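Local coordinates for protein putative O-GlcNAcase nagJ (Clostridium perfringens, PDB 6PV5) that probably hydrolyses terminal N-acetylhexosamine residues of glycans through the family 84 catalytic barrel carried by this piece of a longer protein, at residues A[399-407]-A[417-427]; A[489-499]-A[606-614]. All coordinates share one frame; numbering follows the deposited sequence.

Interaction 1: residues A[399-407]-A[417-427]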
loop_
_atom_site.group_PDB
_atom_site.type_symbol
_atom_site.label_atom_id
_atom_site.label_comp_id
_atom_site.label_asym_id
_atom_site.label_seq_id
_atom_site.Cartn_x
_atom_site.Cartn_y
_atom_site.Cartn_z
ATOM N N MET A 399 1.496 18.300 2.489
ATOM C CA MET A 399 0.731 17.468 3.406
ATOM C C MET A 399 1.175 16.011 3.243
ATOM O O MET A 399 1.871 15.684 2.281
ATOM C CB MET A 399 -0.756 17.617 3.073
ATOM C CG MET A 399 -1.263 19.035 3.327
ATOM S SD MET A 399 -1.055 19.617 5.035
ATOM C CE MET A 399 -2.248 18.646 5.955
ATOM N N MET A 400 0.751 15.142 4.168
ATOM C CA MET A 400 0.887 13.698 3.984
ATOM C C MET A 400 -0.502 13.055 3.841
ATOM O O MET A 400 -1.401 13.334 4.621
ATOM C CB MET A 400 1.633 13.091 5.180
ATOM C CG MET A 400 3.058 13.610 5.264
ATOM S SD MET A 400 4.278 12.477 5.976
ATOM C CE MET A 400 5.774 13.090 5.200
ATOM N N LEU A 401 -0.692 12.214 2.825
ATOM C CA LEU A 401 -2.019 11.661 2.596
ATOM C C LEU A 401 -2.170 10.313 3.316
ATOM O O LEU A 401 -1.454 9.365 3.017
ATOM C CB LEU A 401 -2.261 11.540 1.089
ATOM C CG LEU A 401 -3.582 10.862 0.689
ATOM C CD1 LEU A 401 -4.820 11.626 1.192
ATOM C CD2 LEU A 401 -3.648 10.657 -0.822
ATOM N N TRP A 402 -3.072 10.263 4.298
ATOM C CA TRP A 402 -3.471 9.026 4.930
ATOM C C TRP A 402 -4.597 8.430 4.078
ATOM O O TRP A 402 -5.704 8.962 4.017
ATOM C CB TRP A 402 -3.917 9.337 6.356
ATOM C CG TRP A 402 -4.521 8.189 7.104
ATOM C CD1 TRP A 402 -5.565 7.401 6.707
ATOM C CD2 TRP A 402 -4.157 7.735 8.420
ATOM N NE1 TRP A 402 -5.866 6.482 7.676
ATOM C CE2 TRP A 402 -5.025 6.663 8.741
ATOM C CE3 TRP A 402 -3.184 8.126 9.352
ATOM C CZ2 TRP A 402 -4.950 5.974 9.955
ATOM C CZ3 TRP A 402 -3.130 7.459 10.560
ATOM C CH2 TRP A 402 -4.002 6.405 10.854
ATOM N N TRP A 403 -4.268 7.375 3.338
ATOM C CA TRP A 403 -5.199 6.882 2.336
ATOM C C TRP A 403 -5.964 5.671 2.862
ATOM O O TRP A 403 -5.370 4.615 3.094
ATOM C CB TRP A 403 -4.466 6.581 1.034
ATOM C CG TRP A 403 -5.431 6.229 -0.047
ATOM C CD1 TRP A 403 -5.466 5.070 -0.766
ATOM C CD2 TRP A 403 -6.546 7.022 -0.486
ATOM N NE1 TRP A 403 -6.507 5.108 -1.650
ATOM C CE2 TRP A 403 -7.203 6.277 -1.483
ATOM C CE3 TRP A 403 -7.058 8.274 -0.118
ATOM C CZ2 TRP A 403 -8.349 6.742 -2.127
ATOM C CZ3 TRP A 403 -8.180 8.744 -0.769
ATOM C CH2 TRP A 403 -8.821 7.976 -1.743
ATOM N N ASN A 404 -7.276 5.847 3.027
ATOM C CA ASN A 404 -8.129 4.848 3.660
ATOM C C ASN A 404 -8.599 3.796 2.644
ATOM O O ASN A 404 -9.793 3.643 2.373
ATOM C CB ASN A 404 -9.308 5.504 4.385
ATOM C CG ASN A 404 -8.939 5.917 5.795
ATOM O OD1 ASN A 404 -8.233 5.186 6.486
ATOM N ND2 ASN A 404 -9.374 7.092 6.216
ATOM N N TYR A 405 -7.644 3.045 2.113
ATOM C CA TYR A 405 -7.897 1.890 1.263
ATOM C C TYR A 405 -6.575 1.131 1.190
ATOM O O TYR A 405 -5.524 1.770 1.052
ATOM C CB TYR A 405 -8.319 2.393 -0.122
ATOM C CG TYR A 405 -8.700 1.322 -1.101
ATOM C CD1 TYR A 405 -10.033 0.965 -1.272
ATOM C CD2 TYR A 405 -7.738 0.633 -1.816
ATOM C CE1 TYR A 405 -10.403 -0.027 -2.169
ATOM C CE2 TYR A 405 -8.094 -0.353 -2.720
ATOM C CZ TYR A 405 -9.430 -0.688 -2.898
ATOM O OH TYR A 405 -9.786 -1.679 -3.771
ATOM N N PRO A 406 -6.531 -0.225 1.279
ATOM C CA PRO A 406 -7.719 -1.095 1.292
ATOM C C PRO A 406 -8.545 -1.293 2.559
ATOM O O PRO A 406 -9.481 -2.103 2.557
ATOM C CB PRO A 406 -7.122 -2.458 0.885
ATOM C CG PRO A 406 -5.724 -2.441 1.469
ATOM C CD PRO A 406 -5.283 -0.996 1.252
ATOM N N VAL A 407 -8.265 -0.515 3.616
ATOM C CA VAL A 407 -8.954 -0.714 4.881
ATOM C C VAL A 407 -10.444 -0.962 4.646
ATOM O O VAL A 407 -11.125 -0.150 4.015
ATOM C CB VAL A 407 -8.746 0.454 5.864
ATOM C CG1 VAL A 407 -9.224 1.784 5.291
ATOM C CG2 VAL A 407 -9.437 0.192 7.197
ATOM N N LEU A 417 -9.570 -5.573 -2.963
ATOM C CA LEU A 417 -8.486 -6.263 -3.643
ATOM C C LEU A 417 -8.073 -5.480 -4.886
ATOM O O LEU A 417 -7.425 -6.042 -5.764
ATOM C CB LEU A 417 -8.947 -7.683 -4.032
ATOM C CG LEU A 417 -9.331 -8.603 -2.861
ATOM C CD1 LEU A 417 -9.899 -9.928 -3.387
ATOM C CD2 LEU A 417 -8.107 -8.872 -1.985
ATOM N N GLY A 418 -8.432 -4.192 -4.957
ATOM C CA GLY A 418 -8.107 -3.403 -6.139
ATOM C C GLY A 418 -6.861 -2.518 -6.016
ATOM O O GLY A 418 -6.253 -2.395 -4.949
ATOM N N PRO A 419 -6.465 -1.823 -7.111
ATOM C CA PRO A 419 -5.338 -0.891 -7.064
ATOM C C PRO A 419 -5.744 0.424 -6.404
ATOM O O PRO A 419 -6.920 0.808 -6.411
ATOM C CB PRO A 419 -5.017 -0.668 -8.552
ATOM C CG PRO A 419 -6.376 -0.784 -9.216
ATOM C CD PRO A 419 -7.079 -1.898 -8.452
ATOM N N ILE A 420 -4.753 1.095 -5.806
ATOM C CA ILE A 420 -4.873 2.509 -5.453
ATOM C C ILE A 420 -5.414 3.251 -6.673
ATOM O O ILE A 420 -4.891 3.131 -7.765
ATOM C CB ILE A 420 -3.487 3.048 -5.046
ATOM C CG1 ILE A 420 -2.880 2.261 -3.874
ATOM C CG2 ILE A 420 -3.546 4.548 -4.777
ATOM C CD1 ILE A 420 -3.778 2.083 -2.661
ATOM N N TYR A 421 -6.478 4.016 -6.502
ATOM C CA TYR A 421 -7.231 4.442 -7.672
ATOM C C TYR A 421 -7.655 5.896 -7.498
ATOM O O TYR A 421 -8.040 6.280 -6.392
ATOM C CB TYR A 421 -8.471 3.545 -7.811
ATOM C CG TYR A 421 -9.166 3.607 -9.149
ATOM C CD1 TYR A 421 -8.677 2.924 -10.252
ATOM C CD2 TYR A 421 -10.327 4.348 -9.306
ATOM C CE1 TYR A 421 -9.328 2.961 -11.483
ATOM C CE2 TYR A 421 -10.985 4.414 -10.525
ATOM C CZ TYR A 421 -10.477 3.719 -11.609
ATOM O OH TYR A 421 -11.138 3.787 -12.795
ATOM N N ASP A 422 -7.578 6.686 -8.588
ATOM C CA ASP A 422 -8.101 8.052 -8.640
ATOM C C ASP A 422 -7.272 8.972 -7.740
ATOM O O ASP A 422 -7.782 9.952 -7.221
ATOM C CB ASP A 422 -9.553 8.153 -8.155
ATOM C CG ASP A 422 -10.638 7.805 -9.168
ATOM O OD1 ASP A 422 -10.342 7.857 -10.389
ATOM O OD2 ASP A 422 -11.793 7.502 -8.714
ATOM N N LEU A 423 -6.000 8.650 -7.516
ATOM C CA LEU A 423 -5.137 9.617 -6.852
ATOM C C LEU A 423 -4.373 10.407 -7.916
ATOM O O LEU A 423 -3.831 9.837 -8.852
ATOM C CB LEU A 423 -4.169 8.903 -5.910
ATOM C CG LEU A 423 -4.778 8.190 -4.695
ATOM C CD1 LEU A 423 -3.666 7.848 -3.714
ATOM C CD2 LEU A 423 -5.866 9.016 -4.009
ATOM N N ASP A 424 -4.376 11.731 -7.791
ATOM C CA ASP A 424 -3.816 12.583 -8.831
ATOM C C ASP A 424 -2.368 12.182 -9.125
ATOM O O ASP A 424 -1.561 11.995 -8.218
ATOM C CB ASP A 424 -3.957 14.057 -8.434
ATOM C CG ASP A 424 -3.845 15.006 -9.613
ATOM O OD1 ASP A 424 -2.755 15.080 -10.197
ATOM O OD2 ASP A 424 -4.845 15.662 -9.926
ATOM N N ARG A 425 -2.069 12.029 -10.415
ATOM C CA ARG A 425 -0.736 11.738 -10.931
ATOM C C ARG A 425 0.299 12.758 -10.442
ATOM O O ARG A 425 1.462 12.408 -10.278
ATOM C CB ARG A 425 -0.793 11.713 -12.460
ATOM C CG ARG A 425 0.543 11.496 -13.154
ATOM C CD ARG A 425 0.417 11.381 -14.670
ATOM N NE ARG A 425 -0.782 10.664 -15.103
ATOM C CZ ARG A 425 -0.928 9.338 -15.163
ATOM N NH1 ARG A 425 0.062 8.525 -14.826
ATOM N NH2 ARG A 425 -2.072 8.830 -15.581
ATOM N N ASN A 426 -0.128 13.997 -10.162
ATOM C CA ASN A 426 0.803 15.048 -9.770
ATOM C C ASN A 426 0.532 15.532 -8.346
ATOM O O ASN A 426 0.820 16.688 -8.025
ATOM C CB ASN A 426 0.746 16.236 -10.741
ATOM C CG ASN A 426 1.181 15.836 -12.132
ATOM O OD1 ASN A 426 0.393 15.897 -13.072
ATOM N ND2 ASN A 426 2.409 15.358 -12.256
ATOM N N LEU A 427 -0.017 14.642 -7.505
ATOM C CA LEU A 427 -0.249 14.902 -6.090
ATOM C C LEU A 427 1.042 15.310 -5.394
ATOM O O LEU A 427 0.995 16.048 -4.405
ATOM C CB LEU A 427 -0.771 13.626 -5.430
ATOM C CG LEU A 427 -1.809 13.830 -4.336
ATOM C CD1 LEU A 427 -3.072 14.416 -4.932
ATOM C CD2 LEU A 427 -2.114 12.513 -3.633
HETATM O O HOH W 1 -7.926 3.346 -3.800
HETATM O O HOH W 2 -9.299 -0.091 -6.116
#
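Leu-423 lays one methyl, CD2, over a face of the Trp-403 indole. CD2 stands 3.7 Å from the centroid of the six-membered ring of Trp-403 and only 6° off the ring normal, a well-centred CH-pi contact. With CG of Trp-403 opposite the backbone N (chi1 -173°), its side chain and Leu-423 slide past each other in opposite directions. Ile-420 meets the same indole at its edge, with its CD1 3.9 Å from Trp-403 CD1. The other methyl of Leu-423, CD1, meets Leu-401 CD2 tip to tip. Leu-427 crosses Leu-401 at about a right angle, with 3.7 Å between their CD2 atoms.

The polar contacts lie round the two aromatic rings. A water in the indole plane accepts from Trp-403 NE1 and from Tyr-421 N, both at 3.1 Å, and so joins strand to loop. That water also sits above one face of the Tyr-405 ring, and Pro-406, which follows a cis peptide bond, places CB over the opposite face. Gly-418 N gives a weak bond to Tyr-405 OH (3.1 Å). The stronger partner of this hydroxyl is Thr-491 O. A second water donates to Pro-419 O and, weakly, to Tyr-405 OH.

Further out, an Asx turn at Asp-424, with Asn-426 N bonded to OD1, shapes the chain just before Leu-427. The contact joins strand 399-403, the seventh of the (beta/alpha)8 barrel, to the loop that leads on to strand 431-436. Phe-434 of that strand touches Ile-420 and Leu-423, and Tyr-455 of helix 446-457 packs on Leu-423 and Leu-427.

Interaction 2: residues A[489-499]-A[606-614]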
loop_
_atom_site.group_PDB
_atom_site.type_symbol
_atom_site.label_atom_id
_atom_site.label_comp_id
_atom_site.label_asym_id
_atom_site.label_seq_id
_atom_site.Cartn_x
_atom_site.Cartn_y
_atom_site.Cartn_z
ATOM N N HIS A 489 -14.206 -8.481 -9.113
ATOM C CA HIS A 489 -15.534 -8.263 -8.556
ATOM C C HIS A 489 -15.460 -7.756 -7.120
ATOM O O HIS A 489 -16.460 -7.765 -6.415
ATOM C CB HIS A 489 -16.364 -9.551 -8.619
ATOM C CG HIS A 489 -16.703 -9.991 -10.001
ATOM N ND1 HIS A 489 -17.912 -9.706 -10.574
ATOM C CD2 HIS A 489 -15.987 -10.668 -10.928
ATOM C CE1 HIS A 489 -17.952 -10.209 -11.797
ATOM N NE2 HIS A 489 -16.781 -10.794 -12.041
ATOM N N SER A 490 -14.281 -7.304 -6.681
ATOM C CA SER A 490 -14.093 -6.995 -5.269
ATOM C C SER A 490 -13.147 -5.801 -5.079
ATOM O O SER A 490 -12.161 -5.913 -4.334
ATOM C CB SER A 490 -13.498 -8.208 -4.576
ATOM O OG SER A 490 -13.813 -8.180 -3.191
ATOM N N THR A 491 -13.380 -4.705 -5.815
ATOM C CA THR A 491 -12.413 -3.610 -5.803
ATOM C C THR A 491 -13.020 -2.406 -5.100
ATOM O O THR A 491 -12.314 -1.665 -4.444
ATOM C CB THR A 491 -11.836 -3.268 -7.186
ATOM O OG1 THR A 491 -12.899 -2.879 -8.062
ATOM C CG2 THR A 491 -11.081 -4.417 -7.820
ATOM N N ARG A 492 -14.336 -2.256 -5.197
ATOM C CA ARG A 492 -14.984 -1.033 -4.765
ATOM C C ARG A 492 -15.593 -1.216 -3.375
ATOM O O ARG A 492 -16.445 -2.079 -3.187
ATOM C CB ARG A 492 -16.038 -0.635 -5.808
ATOM C CG ARG A 492 -16.877 0.587 -5.461
ATOM C CD ARG A 492 -16.099 1.892 -5.620
ATOM N NE ARG A 492 -16.921 3.052 -5.275
ATOM C CZ ARG A 492 -16.535 4.328 -5.337
ATOM N NH1 ARG A 492 -15.318 4.654 -5.738
ATOM N NH2 ARG A 492 -17.385 5.278 -5.010
ATOM N N LEU A 493 -15.181 -0.365 -2.424
ATOM C CA LEU A 493 -15.826 -0.257 -1.129
ATOM C C LEU A 493 -16.502 1.113 -1.058
ATOM O O LEU A 493 -17.379 1.400 -1.865
ATOM C CB LEU A 493 -14.777 -0.472 -0.029
ATOM C CG LEU A 493 -14.584 -1.896 0.519
ATOM C CD1 LEU A 493 -14.456 -2.912 -0.584
ATOM C CD2 LEU A 493 -13.321 -1.946 1.365
ATOM N N ASP A 494 -16.119 1.975 -0.107
ATOM C CA ASP A 494 -16.601 3.344 -0.206
ATOM C C ASP A 494 -15.701 4.157 -1.139
ATOM O O ASP A 494 -16.021 5.274 -1.490
ATOM C CB ASP A 494 -16.759 4.001 1.161
ATOM C CG ASP A 494 -17.996 3.520 1.896
ATOM O OD1 ASP A 494 -18.681 2.627 1.360
ATOM O OD2 ASP A 494 -18.246 4.030 3.015
ATOM N N THR A 495 -14.572 3.580 -1.541
ATOM C CA THR A 495 -13.704 4.183 -2.535
ATOM C C THR A 495 -13.118 3.010 -3.304
ATOM O O THR A 495 -13.354 1.869 -2.913
ATOM C CB THR A 495 -12.643 5.087 -1.887
ATOM O OG1 THR A 495 -11.984 5.837 -2.915
ATOM C CG2 THR A 495 -11.617 4.313 -1.084
ATOM N N GLY A 496 -12.360 3.290 -4.368
ATOM C CA GLY A 496 -11.695 2.218 -5.095
ATOM C C GLY A 496 -12.154 2.163 -6.546
ATOM O O GLY A 496 -13.143 2.794 -6.918
ATOM N N ARG A 497 -11.410 1.429 -7.365
ATOM C CA ARG A 497 -11.846 1.132 -8.721
ATOM C C ARG A 497 -13.241 0.502 -8.678
ATOM O O ARG A 497 -13.497 -0.387 -7.855
ATOM C CB ARG A 497 -10.826 0.166 -9.332
ATOM C CG ARG A 497 -11.208 -0.446 -10.678
ATOM C CD ARG A 497 -10.368 -1.694 -10.884
ATOM N NE ARG A 497 -10.546 -2.427 -12.144
ATOM C CZ ARG A 497 -11.386 -3.449 -12.330
ATOM N NH1 ARG A 497 -11.426 -4.047 -13.507
ATOM N NH2 ARG A 497 -12.180 -3.874 -11.355
ATOM N N PRO A 498 -14.188 0.927 -9.558
ATOM C CA PRO A 498 -15.504 0.272 -9.650
ATOM C C PRO A 498 -15.369 -1.207 -10.013
ATOM O O PRO A 498 -14.486 -1.584 -10.775
ATOM C CB PRO A 498 -16.240 1.072 -10.758
ATOM C CG PRO A 498 -15.513 2.426 -10.718
ATOM C CD PRO A 498 -14.047 2.050 -10.511
ATOM N N ASP A 499 -16.234 -2.047 -9.434
ATOM C CA ASP A 499 -16.190 -3.483 -9.665
ATOM C C ASP A 499 -16.590 -3.783 -11.115
ATOM O O ASP A 499 -17.472 -3.115 -11.655
ATOM C CB ASP A 499 -17.248 -4.191 -8.819
ATOM C CG ASP A 499 -17.012 -4.150 -7.314
ATOM O OD1 ASP A 499 -15.835 -3.987 -6.902
ATOM O OD2 ASP A 499 -18.011 -4.329 -6.559
ATOM N N THR A 606 -19.349 -10.540 1.229
ATOM C CA THR A 606 -19.866 -9.636 0.218
ATOM C C THR A 606 -18.907 -9.605 -0.968
ATOM O O THR A 606 -17.725 -9.327 -0.815
ATOM C CB THR A 606 -20.104 -8.240 0.813
ATOM O OG1 THR A 606 -20.988 -8.398 1.920
ATOM C CG2 THR A 606 -20.725 -7.247 -0.142
ATOM N N ILE A 607 -19.415 -9.930 -2.161
ATOM C CA ILE A 607 -18.594 -9.914 -3.360
ATOM C C ILE A 607 -19.526 -9.769 -4.563
ATOM O O ILE A 607 -20.617 -10.331 -4.536
ATOM C CB ILE A 607 -17.678 -11.147 -3.476
ATOM C CG1 ILE A 607 -16.764 -10.981 -4.696
ATOM C CG2 ILE A 607 -18.484 -12.436 -3.575
ATOM C CD1 ILE A 607 -15.408 -11.572 -4.556
ATOM N N ALA A 608 -19.111 -9.005 -5.594
ATOM C CA ALA A 608 -19.919 -8.920 -6.798
ATOM C C ALA A 608 -21.283 -8.307 -6.483
ATOM O O ALA A 608 -22.244 -8.538 -7.226
ATOM C CB ALA A 608 -20.077 -10.307 -7.420
ATOM N N ASN A 609 -21.341 -7.454 -5.445
ATOM C CA ASN A 609 -22.579 -7.001 -4.819
ATOM C C ASN A 609 -23.128 -5.738 -5.495
ATOM O O ASN A 609 -24.281 -5.402 -5.272
ATOM C CB ASN A 609 -22.393 -6.701 -3.322
ATOM C CG ASN A 609 -21.263 -5.720 -3.093
ATOM O OD1 ASN A 609 -20.129 -5.970 -3.505
ATOM N ND2 ASN A 609 -21.558 -4.580 -2.495
ATOM N N ASN A 610 -22.321 -5.052 -6.318
ATOM C CA ASN A 610 -22.740 -3.824 -6.993
ATOM C C ASN A 610 -23.209 -4.080 -8.436
ATOM O O ASN A 610 -23.929 -3.257 -8.990
ATOM C CB ASN A 610 -21.618 -2.765 -7.077
ATOM C CG ASN A 610 -21.117 -2.292 -5.725
ATOM O OD1 ASN A 610 -21.901 -2.097 -4.805
ATOM N ND2 ASN A 610 -19.816 -2.091 -5.592
ATOM N N VAL A 611 -22.717 -5.140 -9.086
ATOM C CA VAL A 611 -22.992 -5.371 -10.506
ATOM C C VAL A 611 -23.745 -6.693 -10.729
ATOM O O VAL A 611 -24.851 -6.682 -11.256
ATOM C CB VAL A 611 -21.698 -5.298 -11.345
ATOM C CG1 VAL A 611 -21.969 -5.592 -12.822
ATOM C CG2 VAL A 611 -20.975 -3.953 -11.166
ATOM N N VAL A 612 -23.171 -7.827 -10.304
ATOM C CA VAL A 612 -23.759 -9.129 -10.597
ATOM C C VAL A 612 -25.008 -9.355 -9.742
ATOM O O VAL A 612 -26.028 -9.860 -10.223
ATOM C CB VAL A 612 -22.740 -10.285 -10.461
ATOM C CG1 VAL A 612 -23.404 -11.648 -10.631
ATOM C CG2 VAL A 612 -21.606 -10.160 -11.482
ATOM N N ASP A 613 -24.908 -9.015 -8.454
ATOM C CA ASP A 613 -25.979 -9.257 -7.514
ATOM C C ASP A 613 -27.288 -8.595 -7.978
ATOM O O ASP A 613 -28.326 -9.261 -8.026
ATOM C CB ASP A 613 -25.540 -8.918 -6.086
ATOM C CG ASP A 613 -26.596 -9.290 -5.060
ATOM O OD1 ASP A 613 -27.600 -8.587 -5.002
ATOM O OD2 ASP A 613 -26.420 -10.304 -4.376
ATOM N N PRO A 614 -27.346 -7.265 -8.256
ATOM C CA PRO A 614 -28.582 -6.658 -8.759
ATOM C C PRO A 614 -29.102 -7.233 -10.076
ATOM O O PRO A 614 -30.316 -7.216 -10.332
ATOM C CB PRO A 614 -28.268 -5.160 -8.927
ATOM C CG PRO A 614 -26.724 -5.077 -8.843
ATOM C CD PRO A 614 -26.295 -6.261 -8.006
HETATM O O HOH W 3 -14.876 -9.368 -1.160
HETATM O O HOH W 4 -19.665 -2.204 -1.906
HETATM O O HOH W 5 -19.560 -0.007 -3.226
HETATM O O HOH W 6 -19.971 -5.802 -7.805
HETATM O O HOH W 7 -18.676 -0.779 -8.283
#
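Asp-499 and Asn-610 cross at about a right angle, yet their carboxylate and amide planes are only 18° apart. Asn-610 ND2 gives a weak, bent bond to Asp-499 OD2 (3.0 Å). A water reinforces the pair by donating to Asp-499 OD2 and accepting from Asn-610 N. OD2 also forms a salt bridge with Lys-414. The other oxygen, OD1, holds its own loop: Thr-491 N at 2.8 Å and Arg-492 N at 2.9 Å reach it from opposite faces of the carboxylate plane. These bonds fix the rotation of the carboxylate that faces Asn-610. Arg-492 crosses Asn-610 at about a right angle, its CG 4.0 Å from Asn-610 ND2, with the guanidinium and amide planes 69° apart. A bend in its chain (chi2 75°) lets NH1 bond to Pro-380 O and, in plane on a lone pair, to Gly-496 O.

At the other end of the contact, Val-612 CG2 touches the edge of the His-489 ring, 3.7 Å from CE1. The far nitrogen of the ring, NE2, bonds to Glu-530. Ala-608 N donates to His-489 O (3.0 Å), which ties the two backbones together. Next to it, Ile-607 reaches Ser-490 CB with CD1.

The contact joins the loop between helices 480-487 and 501-515 to the turn that starts helix 612-619. Val-611 packs on helix 501-515. Phe-561 and Tyr-564 of helix 548-579 lie against Ile-607, and Tyr-564 also touches Ala-608 and Val-612.

Interactions 1 and 2 follow one another along the chain, with centres about 18 Å apart, and they touch directly. Tyr-405 OH probably bonds to Thr-491 O at 2.6 Å, and Leu-417 N probably bonds to Ser-490 O at 3.0 Å. Packing adds to these bonds: Gly-418 CA lies 3.6 Å from Thr-491 CG2. The 489-499 loop takes part in both: it meets the barrel loop of interaction 1 and, across interaction 2, the 606-614 segment. Together the contacts run from the catalytic barrel to the helical region after it. Both lie away from Asp-305, the predicted proton donor.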